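Local coordinates for M64R (Myxoma virus, PDB 5CZ3), which probably acts as a poxvirus host-range factor of the C7 family, supporting multiplication of the virus in different cell types, at residues V20-V25 / P116-N121; G30-C35 / Y104-R109; T48-L53 / S86-V91. All coordinates share one frame; numbering follows the deposited sequence.

Contact 1. Residues V20-V25 / P116-N121; sequences VSIKHV and PTFLVN
Ile22 packs against the ring of Phe118 across the core of the beta-sandwich: strand 20-23 belongs to one sheet, strand 117-121 to the other, and the CA atoms of Ile22 and Phe118 are 8.8 Å apart. The gap between the strands is filled by side chains. With chi1 of Ile22 at -50°, its CG1 stands beside the backbone N and its CG2 lies anti to that N, and it is the CG2 methyl that is laid over one face of the Phe118 ring. Ile22 CG2 sits 3.7 Å from the centroid of the Phe118 ring, 19° off the ring normal, in a CH-pi contact offset toward the rim, where Phe118 CZ is the nearest ring atom at 3.5 Å from Ile22 CG2. The two side chains run past each other in opposite directions. The other branch of Ile22 reaches further along the opposing strand and ends in a looser contact, Ile22 CD1 standing 4.5 Å from Val120 CG2. Val25, in the loop after strand 20-23, deals with the ring differently: Val25 CG1 approaches the edge of Phe118 near the ring plane, 4.4 Å from Phe118 CE2. Methyls of Ile22 and Val25 thus hold the ring over a face and at an edge. All five touching residues are buried, and the surroundings continue the apolar filling, with Ile139 and Cys35 also against Phe118 and Ile37 against Val120. At the end of the contact the Val25 and Pro116 side chains cross at about a right angle, Val25 CG1 resting 3.7 Å from Pro116 CG.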
loop_
_atom_site.group_PDB
_atom_site.type_symbol
_atom_site.label_atom_id
_atom_site.label_comp_id
_atom_site.label_asym_id
_atom_site.label_seq_id
_atom_site.Cartn_x
_atom_site.Cartn_y
_atom_site.Cartn_z
ATOM N N VAL A 20 -2.053 8.878 8.418
ATOM C CA VAL A 20 -0.701 8.362 8.249
ATOM C C VAL A 20 -0.366 8.160 6.773
ATOM O O VAL A 20 -1.160 7.591 6.021
ATOM C CB VAL A 20 -0.515 7.028 9.005
ATOM C CG1 VAL A 20 0.801 6.367 8.624
ATOM C CG2 VAL A 20 -0.594 7.253 10.508
ATOM N N SER A 21 0.806 8.634 6.362
ATOM C CA SER A 21 1.259 8.467 4.987
ATOM C C SER A 21 2.390 7.449 4.894
ATOM O O SER A 21 3.515 7.720 5.316
ATOM C CB SER A 21 1.725 9.805 4.404
ATOM O OG SER A 21 0.651 10.720 4.279
ATOM N N ILE A 22 2.087 6.278 4.346
ATOM C CA ILE A 22 3.115 5.292 4.051
ATOM C C ILE A 22 3.570 5.495 2.611
ATOM O O ILE A 22 2.928 5.017 1.676
ATOM C CB ILE A 22 2.612 3.852 4.246
ATOM C CG1 ILE A 22 1.949 3.698 5.615
ATOM C CG2 ILE A 22 3.758 2.868 4.103
ATOM C CD1 ILE A 22 1.299 2.348 5.826
ATOM N N LYS A 23 4.678 6.208 2.437
ATOM C CA LYS A 23 5.085 6.662 1.112
ATOM C C LYS A 23 6.196 5.816 0.500
ATOM O O LYS A 23 6.995 5.204 1.215
ATOM C CB LYS A 23 5.524 8.126 1.177
ATOM C CG LYS A 23 4.502 9.033 1.842
ATOM C CD LYS A 23 4.685 10.478 1.425
ATOM C CE LYS A 23 4.192 10.701 0.006
ATOM N NZ LYS A 23 4.278 12.132 -0.391
ATOM N N HIS A 24 6.228 5.794 -0.831
ATOM C CA HIS A 24 7.237 5.070 -1.603
ATOM C C HIS A 24 7.277 3.590 -1.229
ATOM O O HIS A 24 8.342 3.027 -0.976
ATOM C CB HIS A 24 8.618 5.708 -1.419
ATOM C CG HIS A 24 8.708 7.113 -1.932
ATOM N ND1 HIS A 24 9.911 7.748 -2.153
ATOM C CD2 HIS A 24 7.745 8.004 -2.268
ATOM C CE1 HIS A 24 9.686 8.970 -2.604
ATOM N NE2 HIS A 24 8.380 9.150 -2.682
ATOM N N VAL A 25 6.102 2.973 -1.205
ATOM C CA VAL A 25 5.965 1.559 -0.878
ATOM C C VAL A 25 6.510 0.682 -2.007
ATOM O O VAL A 25 6.938 -0.448 -1.784
ATOM C CB VAL A 25 4.488 1.209 -0.600
ATOM C CG1 VAL A 25 4.333 -0.253 -0.226
ATOM C CG2 VAL A 25 3.942 2.101 0.502
ATOM N N PRO A 116 7.584 -4.455 1.485
ATOM C CA PRO A 116 7.861 -3.928 2.824
ATOM C C PRO A 116 6.776 -4.328 3.824
ATOM O O PRO A 116 5.633 -4.574 3.433
ATOM C CB PRO A 116 7.885 -2.415 2.604
ATOM C CG PRO A 116 6.976 -2.202 1.446
ATOM C CD PRO A 116 7.146 -3.403 0.553
ATOM N N THR A 117 7.140 -4.398 5.102
ATOM C CA THR A 117 6.200 -4.781 6.147
ATOM C C THR A 117 6.130 -3.711 7.229
ATOM O O THR A 117 7.153 -3.307 7.782
ATOM C CB THR A 117 6.585 -6.128 6.786
ATOM O OG1 THR A 117 6.695 -7.127 5.765
ATOM C CG2 THR A 117 5.538 -6.558 7.801
ATOM N N PHE A 118 4.918 -3.255 7.525
ATOM C CA PHE A 118 4.720 -2.188 8.496
ATOM C C PHE A 118 3.828 -2.623 9.645
ATOM O O PHE A 118 3.081 -3.597 9.538
ATOM C CB PHE A 118 4.105 -0.955 7.830
ATOM C CG PHE A 118 4.769 -0.559 6.549
ATOM C CD1 PHE A 118 5.877 0.269 6.555
ATOM C CD2 PHE A 118 4.277 -1.007 5.333
ATOM C CE1 PHE A 118 6.489 0.639 5.374
ATOM C CE2 PHE A 118 4.885 -0.642 4.148
ATOM C CZ PHE A 118 5.993 0.181 4.169
ATOM N N LEU A 119 3.914 -1.887 10.746
ATOM C CA LEU A 119 2.963 -2.021 11.838
ATOM C C LEU A 119 2.290 -0.678 12.042
ATOM O O LEU A 119 2.960 0.354 12.063
ATOM C CB LEU A 119 3.649 -2.472 13.131
ATOM N N VAL A 120 0.972 -0.686 12.199
ATOM C CA VAL A 120 0.245 0.544 12.476
ATOM C C VAL A 120 -0.736 0.353 13.630
ATOM O O VAL A 120 -1.680 -0.432 13.535
ATOM C CB VAL A 120 -0.519 1.045 11.235
ATOM C CG1 VAL A 120 -1.329 2.285 11.580
ATOM C CG2 VAL A 120 0.444 1.334 10.093
ATOM N N ASN A 121 -0.500 1.072 14.721
ATOM C CA ASN A 121 -1.380 1.026 15.882
ATOM C C ASN A 121 -2.483 2.070 15.763
ATOM O O ASN A 121 -2.280 3.223 16.120
ATOM C CB ASN A 121 -0.575 1.249 17.166
ATOM C CG ASN A 121 -1.372 0.947 18.423
ATOM O OD1 ASN A 121 -2.541 1.315 18.544
ATOM N ND2 ASN A 121 -0.734 0.271 19.372
#

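Contact 2. Residues G30-C35 / Y104-R109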
loop_
_atom_site.group_PDB
_atom_site.type_symbol
_atom_site.label_atom_id
_atom_site.label_comp_id
_atom_site.label_asym_id
_atom_site.label_seq_id
_atom_site.Cartn_x
_atom_site.Cartn_y
_atom_site.Cartn_z
ATOM N N GLY A 30 11.507 -3.552 -10.125
ATOM C CA GLY A 30 10.725 -4.764 -10.291
ATOM C C GLY A 30 9.284 -4.483 -10.670
ATOM O O GLY A 30 8.663 -3.568 -10.131
ATOM N N ASP A 31 8.749 -5.270 -11.602
ATOM C CA ASP A 31 7.357 -5.117 -12.012
ATOM C C ASP A 31 6.430 -5.796 -11.012
ATOM O O ASP A 31 5.797 -6.809 -11.316
ATOM C CB ASP A 31 7.133 -5.687 -13.414
ATOM C CG ASP A 31 5.719 -5.450 -13.919
ATOM O OD1 ASP A 31 5.081 -4.479 -13.463
ATOM O OD2 ASP A 31 5.244 -6.237 -14.764
ATOM N N SER A 32 6.361 -5.228 -9.815
ATOM C CA SER A 32 5.525 -5.766 -8.754
ATOM C C SER A 32 5.359 -4.731 -7.654
ATOM O O SER A 32 6.233 -3.892 -7.441
ATOM C CB SER A 32 6.128 -7.051 -8.183
ATOM O OG SER A 32 5.193 -7.739 -7.371
ATOM N N TYR A 33 4.245 -4.798 -6.947
ATOM C CA TYR A 33 3.966 -3.902 -5.848
ATOM C C TYR A 33 3.098 -4.545 -4.790
ATOM O O TYR A 33 2.361 -5.444 -5.057
ATOM C CB TYR A 33 3.363 -2.596 -6.329
ATOM C CG TYR A 33 2.619 -2.661 -7.623
ATOM C CD1 TYR A 33 1.361 -3.211 -7.688
ATOM C CD2 TYR A 33 3.160 -2.141 -8.775
ATOM C CE1 TYR A 33 0.677 -3.255 -8.861
ATOM C CE2 TYR A 33 2.480 -2.181 -9.948
ATOM C CZ TYR A 33 1.244 -2.741 -9.981
ATOM O OH TYR A 33 0.562 -2.786 -11.145
ATOM N N GLY A 34 3.200 -4.068 -3.572
ATOM C CA GLY A 34 2.450 -4.620 -2.463
ATOM C C GLY A 34 3.156 -4.360 -1.149
ATOM O O GLY A 34 4.284 -3.862 -1.130
ATOM N N CYS A 35 2.489 -4.695 -0.048
ATOM C CA CYS A 35 3.062 -4.515 1.279
ATOM C C CYS A 35 2.275 -5.277 2.333
ATOM O O CYS A 35 1.185 -5.788 2.069
ATOM C CB CYS A 35 3.111 -3.033 1.651
ATOM S SG CYS A 35 1.494 -2.245 1.762
ATOM N N TYR A 104 -0.840 -7.051 -2.650
ATOM C CA TYR A 104 0.044 -7.795 -3.541
ATOM C C TYR A 104 -0.399 -7.745 -4.998
ATOM O O TYR A 104 -1.590 -7.670 -5.299
ATOM C CB TYR A 104 0.144 -9.257 -3.089
ATOM C CG TYR A 104 -1.174 -10.001 -3.076
ATOM C CD1 TYR A 104 -2.045 -9.896 -1.999
ATOM C CD2 TYR A 104 -1.543 -10.819 -4.137
ATOM C CE1 TYR A 104 -3.249 -10.578 -1.980
ATOM C CE2 TYR A 104 -2.746 -11.505 -4.128
ATOM C CZ TYR A 104 -3.593 -11.381 -3.047
ATOM O OH TYR A 104 -4.790 -12.061 -3.032
ATOM N N SER A 105 0.579 -7.789 -5.896
ATOM C CA SER A 105 0.315 -7.868 -7.326
ATOM C C SER A 105 0.662 -9.257 -7.845
ATOM O O SER A 105 0.206 -9.664 -8.913
ATOM C CB SER A 105 1.115 -6.808 -8.085
ATOM O OG SER A 105 2.510 -7.005 -7.923
ATOM N N ASP A 106 1.472 -9.980 -7.077
ATOM C CA ASP A 106 1.944 -11.297 -7.488
ATOM C C ASP A 106 1.895 -12.304 -6.342
ATOM O O ASP A 106 1.789 -11.930 -5.173
ATOM C CB ASP A 106 3.368 -11.201 -8.039
ATOM C CG ASP A 106 3.478 -10.238 -9.205
ATOM O OD1 ASP A 106 3.270 -10.673 -10.356
ATOM O OD2 ASP A 106 3.769 -9.045 -8.971
ATOM N N VAL A 107 1.979 -13.584 -6.692
ATOM C CA VAL A 107 1.915 -14.669 -5.719
ATOM C C VAL A 107 3.307 -15.230 -5.434
ATOM O O VAL A 107 3.589 -15.695 -4.328
ATOM C CB VAL A 107 0.994 -15.806 -6.212
ATOM C CG2 VAL A 107 -0.365 -15.248 -6.610
ATOM N N GLU A 108 4.172 -15.174 -6.443
ATOM C CA GLU A 108 5.533 -15.690 -6.334
ATOM C C GLU A 108 6.299 -15.017 -5.208
ATOM O O GLU A 108 6.232 -13.799 -5.037
ATOM C CB GLU A 108 6.283 -15.507 -7.655
ATOM C CG GLU A 108 5.655 -16.225 -8.839
ATOM C CD GLU A 108 4.514 -15.442 -9.465
ATOM O OE1 GLU A 108 4.043 -14.467 -8.842
ATOM O OE2 GLU A 108 4.090 -15.803 -10.582
ATOM N N ARG A 109 7.028 -15.797 -4.424
ATOM C CA ARG A 109 7.791 -15.287 -3.296
ATOM C C ARG A 109 8.915 -14.390 -3.726
ATOM O O ARG A 109 9.332 -13.521 -3.019
ATOM C CB ARG A 109 8.344 -16.426 -2.444
ATOM C CG ARG A 109 7.275 -17.235 -1.762
ATOM C CD ARG A 109 7.389 -17.240 -0.252
ATOM N NE ARG A 109 6.077 -17.405 0.361
ATOM C CZ ARG A 109 5.580 -16.613 1.304
ATOM N NH2 ARG A 109 4.379 -16.830 1.791
#
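Gly34 and Tyr104 bring the two backbones to a CA-CA distance of 4.1 Å where strand 34-40 and the end of strand 99-104, antiparallel neighbours in one sheet of the beta-sandwich, lie side by side. Gly34 has a phi of 155°, a backbone shape suited to glycine. Beyond this point the chains leave the regular sheet: 30-33 comes in through an inverse gamma turn centred on Asp31, while 105-108 leads out to helix 109-112. Serine and aspartate side chains carry most of the polar contacts here. Ser105 OG, placed between its own backbone N and carbonyl carbon (chi1 62°), accepts a nearly straight bond from Tyr33 N at 3.0 Å and donates to Asp106 OD2 at 2.6 Å from above the carboxylate plane. Ser32 OG, swung anti to its backbone N, donates to the same Asp106 OD2 at 2.5 Å, on the anti side and 22° out of plane. One carboxylate oxygen thus gathers two serines, one from each segment. The other, Asp106 OD1, forms a salt bridge to Lys64, whose ammonium also reaches Asp31 O; such pairing would be expected to favour the charged carboxylate. Tyr115 OH bonds with Ser32 OG and Ser105 N, adding a further tie between the segments. The Tyr33 ring, its OH bonded to Lys64 O, meets Ser105 obliquely, Tyr33 CD1 lying 3.6 Å from Ser105 CB.

Contact 3. Residues T48-L53 / S86-V91; sequences TFILVL and SLIYKV
Val91 has chi1 at 62°, which places CG1 between its backbone N and carbonyl carbon and turns this methyl toward Phe49, Val91 CG1 lying 3.6 Å from Phe49 CB. The Phe49 and Val91 side chains lie side by side and point the same way, as a cross-strand pair on one face, while Val91 O lies in plane at the edge of the phenyl ring. This is an antiparallel strand pair in one sheet of the beta-sandwich, its axes 4.7 Å apart and its strand directions 166° from each other. Three hydrogen-bonded pairs, Phe49-Val91, Leu51-Tyr89 and Leu53-Leu87, each exchange two N-H...O bonds; that from Phe49 N to Val91 O is nearly linear at 174°. Between them, Ile50-Lys90 and Val52-Ile88 are non-hydrogen-bonded pairs, and CA-H groups add contacts to carbonyls, as from Lys90 CA to Phe49 O at 3.3 Å. Side chains alternate between the faces. Phe49, Leu51, Leu53, Leu87, Tyr89 and Val91 share one, where Leu53 CD2 touches Leu87 CD1 at 4.0 Å and comes to the edge of the Tyr89 ring, near its plane. On this face Leu11, Val13 and Leu15 of strand 10-15 and Leu79 of strand 79-82 extend the packing to the flanking strands. Ile50, Val52, Ile88 and Lys90 project to the other face, where Trp151 rests against Ile50. Lys90 is fully extended beyond CG, and its aliphatic chain slants across that of Thr48, placing Lys90 CE 3.8 Å from Thr48 CG2.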
loop_
_atom_site.group_PDB
_atom_site.type_symbol
_atom_site.label_atom_id
_atom_site.label_comp_id
_atom_site.label_asym_id
_atom_site.label_seq_id
_atom_site.Cartn_x
_atom_site.Cartn_y
_atom_site.Cartn_z
ATOM N N THR A 48 -9.756 3.055 6.399
ATOM C CA THR A 48 -9.793 3.443 4.995
ATOM C C THR A 48 -8.390 3.528 4.403
ATOM O O THR A 48 -7.534 4.251 4.913
ATOM C CB THR A 48 -10.500 4.802 4.806
ATOM O OG1 THR A 48 -11.808 4.753 5.389
ATOM C CG2 THR A 48 -10.624 5.142 3.328
ATOM N N PHE A 49 -8.159 2.780 3.330
ATOM C CA PHE A 49 -6.895 2.843 2.604
ATOM C C PHE A 49 -7.075 3.548 1.266
ATOM O O PHE A 49 -7.971 3.209 0.496
ATOM C CB PHE A 49 -6.323 1.445 2.356
ATOM C CG PHE A 49 -6.003 0.678 3.605
ATOM C CD1 PHE A 49 -6.981 -0.057 4.253
ATOM C CD2 PHE A 49 -4.716 0.669 4.116
ATOM C CE1 PHE A 49 -6.685 -0.772 5.395
ATOM C CE2 PHE A 49 -4.415 -0.043 5.259
ATOM C CZ PHE A 49 -5.400 -0.765 5.899
ATOM N N ILE A 50 -6.220 4.526 0.988
ATOM C CA ILE A 50 -6.149 5.097 -0.349
ATOM C C ILE A 50 -4.769 4.834 -0.935
ATOM O O ILE A 50 -3.756 5.280 -0.395
ATOM C CB ILE A 50 -6.453 6.607 -0.353
ATOM C CG1 ILE A 50 -7.947 6.838 -0.129
ATOM C CG2 ILE A 50 -6.025 7.235 -1.672
ATOM C CD1 ILE A 50 -8.368 8.282 -0.235
ATOM N N LEU A 51 -4.735 4.084 -2.031
ATOM C CA LEU A 51 -3.482 3.746 -2.694
ATOM C C LEU A 51 -3.349 4.518 -3.996
ATOM O O LEU A 51 -4.191 4.397 -4.887
ATOM C CB LEU A 51 -3.389 2.241 -2.969
ATOM C CG LEU A 51 -3.445 1.260 -1.792
ATOM C CD1 LEU A 51 -4.880 0.941 -1.395
ATOM C CD2 LEU A 51 -2.685 -0.015 -2.124
ATOM N N VAL A 52 -2.293 5.314 -4.104
ATOM C CA VAL A 52 -2.034 6.058 -5.328
ATOM C C VAL A 52 -0.914 5.390 -6.113
ATOM O O VAL A 52 0.260 5.502 -5.762
ATOM C CB VAL A 52 -1.667 7.519 -5.037
ATOM C CG1 VAL A 52 -1.410 8.266 -6.337
ATOM C CG2 VAL A 52 -2.775 8.192 -4.233
ATOM N N LEU A 53 -1.290 4.688 -7.177
ATOM C CA LEU A 53 -0.338 3.934 -7.982
ATOM C C LEU A 53 0.025 4.673 -9.263
ATOM O O LEU A 53 -0.850 5.155 -9.983
ATOM C CB LEU A 53 -0.908 2.555 -8.320
ATOM C CG LEU A 53 -0.067 1.662 -9.235
ATOM C CD1 LEU A 53 1.232 1.262 -8.552
ATOM C CD2 LEU A 53 -0.855 0.431 -9.662
ATOM N N SER A 86 -1.832 8.406 -12.898
ATOM C CA SER A 86 -2.060 7.709 -11.637
ATOM C C SER A 86 -3.312 6.842 -11.637
ATOM O O SER A 86 -4.336 7.202 -12.215
ATOM C CB SER A 86 -2.148 8.718 -10.490
ATOM O OG SER A 86 -0.937 9.439 -10.354
ATOM N N LEU A 87 -3.207 5.692 -10.980
ATOM C CA LEU A 87 -4.357 4.848 -10.685
ATOM C C LEU A 87 -4.668 4.975 -9.199
ATOM O O LEU A 87 -3.783 4.816 -8.359
ATOM C CB LEU A 87 -4.083 3.389 -11.058
ATOM C CG LEU A 87 -3.683 3.091 -12.507
ATOM C CD1 LEU A 87 -3.231 1.646 -12.653
ATOM C CD2 LEU A 87 -4.836 3.390 -13.451
ATOM N N ILE A 88 -5.922 5.267 -8.872
ATOM C CA ILE A 88 -6.291 5.540 -7.489
ATOM C C ILE A 88 -7.238 4.485 -6.923
ATOM O O ILE A 88 -8.409 4.422 -7.295
ATOM C CB ILE A 88 -6.939 6.929 -7.356
ATOM C CG1 ILE A 88 -5.971 8.005 -7.850
ATOM C CG2 ILE A 88 -7.340 7.195 -5.915
ATOM C CD1 ILE A 88 -6.595 9.371 -8.005
ATOM N N TYR A 89 -6.715 3.659 -6.024
ATOM C CA TYR A 89 -7.513 2.636 -5.357
ATOM C C TYR A 89 -8.005 3.121 -3.997
ATOM O O TYR A 89 -7.331 3.902 -3.322
ATOM C CB TYR A 89 -6.706 1.347 -5.177
ATOM C CG TYR A 89 -6.309 0.647 -6.459
ATOM C CD1 TYR A 89 -5.159 1.011 -7.147
ATOM C CD2 TYR A 89 -7.072 -0.397 -6.967
ATOM C CE1 TYR A 89 -4.787 0.363 -8.311
ATOM C CE2 TYR A 89 -6.708 -1.050 -8.130
ATOM C CZ TYR A 89 -5.565 -0.665 -8.797
ATOM O OH TYR A 89 -5.203 -1.314 -9.955
ATOM N N LYS A 90 -9.179 2.650 -3.595
ATOM C CA LYS A 90 -9.705 2.942 -2.267
ATOM C C LYS A 90 -10.398 1.713 -1.697
ATOM O O LYS A 90 -11.315 1.168 -2.309
ATOM C CB LYS A 90 -10.677 4.124 -2.306
ATOM C CG LYS A 90 -11.295 4.453 -0.951
ATOM C CD LYS A 90 -12.161 5.704 -1.013
ATOM C CE LYS A 90 -12.782 6.014 0.344
ATOM N NZ LYS A 90 -13.579 7.274 0.324
ATOM N N VAL A 91 -9.952 1.272 -0.526
ATOM C CA VAL A 91 -10.573 0.128 0.124
ATOM C C VAL A 91 -10.861 0.441 1.591
ATOM O O VAL A 91 -10.080 1.113 2.265
ATOM C CB VAL A 91 -9.691 -1.147 0.000
ATOM C CG1 VAL A 91 -8.354 -0.964 0.692
ATOM C CG2 VAL A 91 -10.418 -2.364 0.551
#

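The three contacts join different parts of the sandwich: contact 3 pairs neighbouring strands within one sheet, contact 2 lies at one end of two neighbouring strands of the other, where strand 34-40 begins and strand 99-104 ends, and contact 1 joins the two sheets. Their centres are 14 to 16 Å apart. Along the chain they are concentric, 48-53/86-91 falling between the segments of contact 2, which in turn fall between those of contact 1. Contacts 1 and 2 touch directly, Val25 CG1 packing 3.6 Å from Cys35 CB, whereas contacts 1 and 3 lie on opposite sides of the chain's centre without touching. Tyr33 OH meets Leu53 CD2, so contact 2 also reaches contact 3. Residues distant in sequence thereby form one compact C7-family fold.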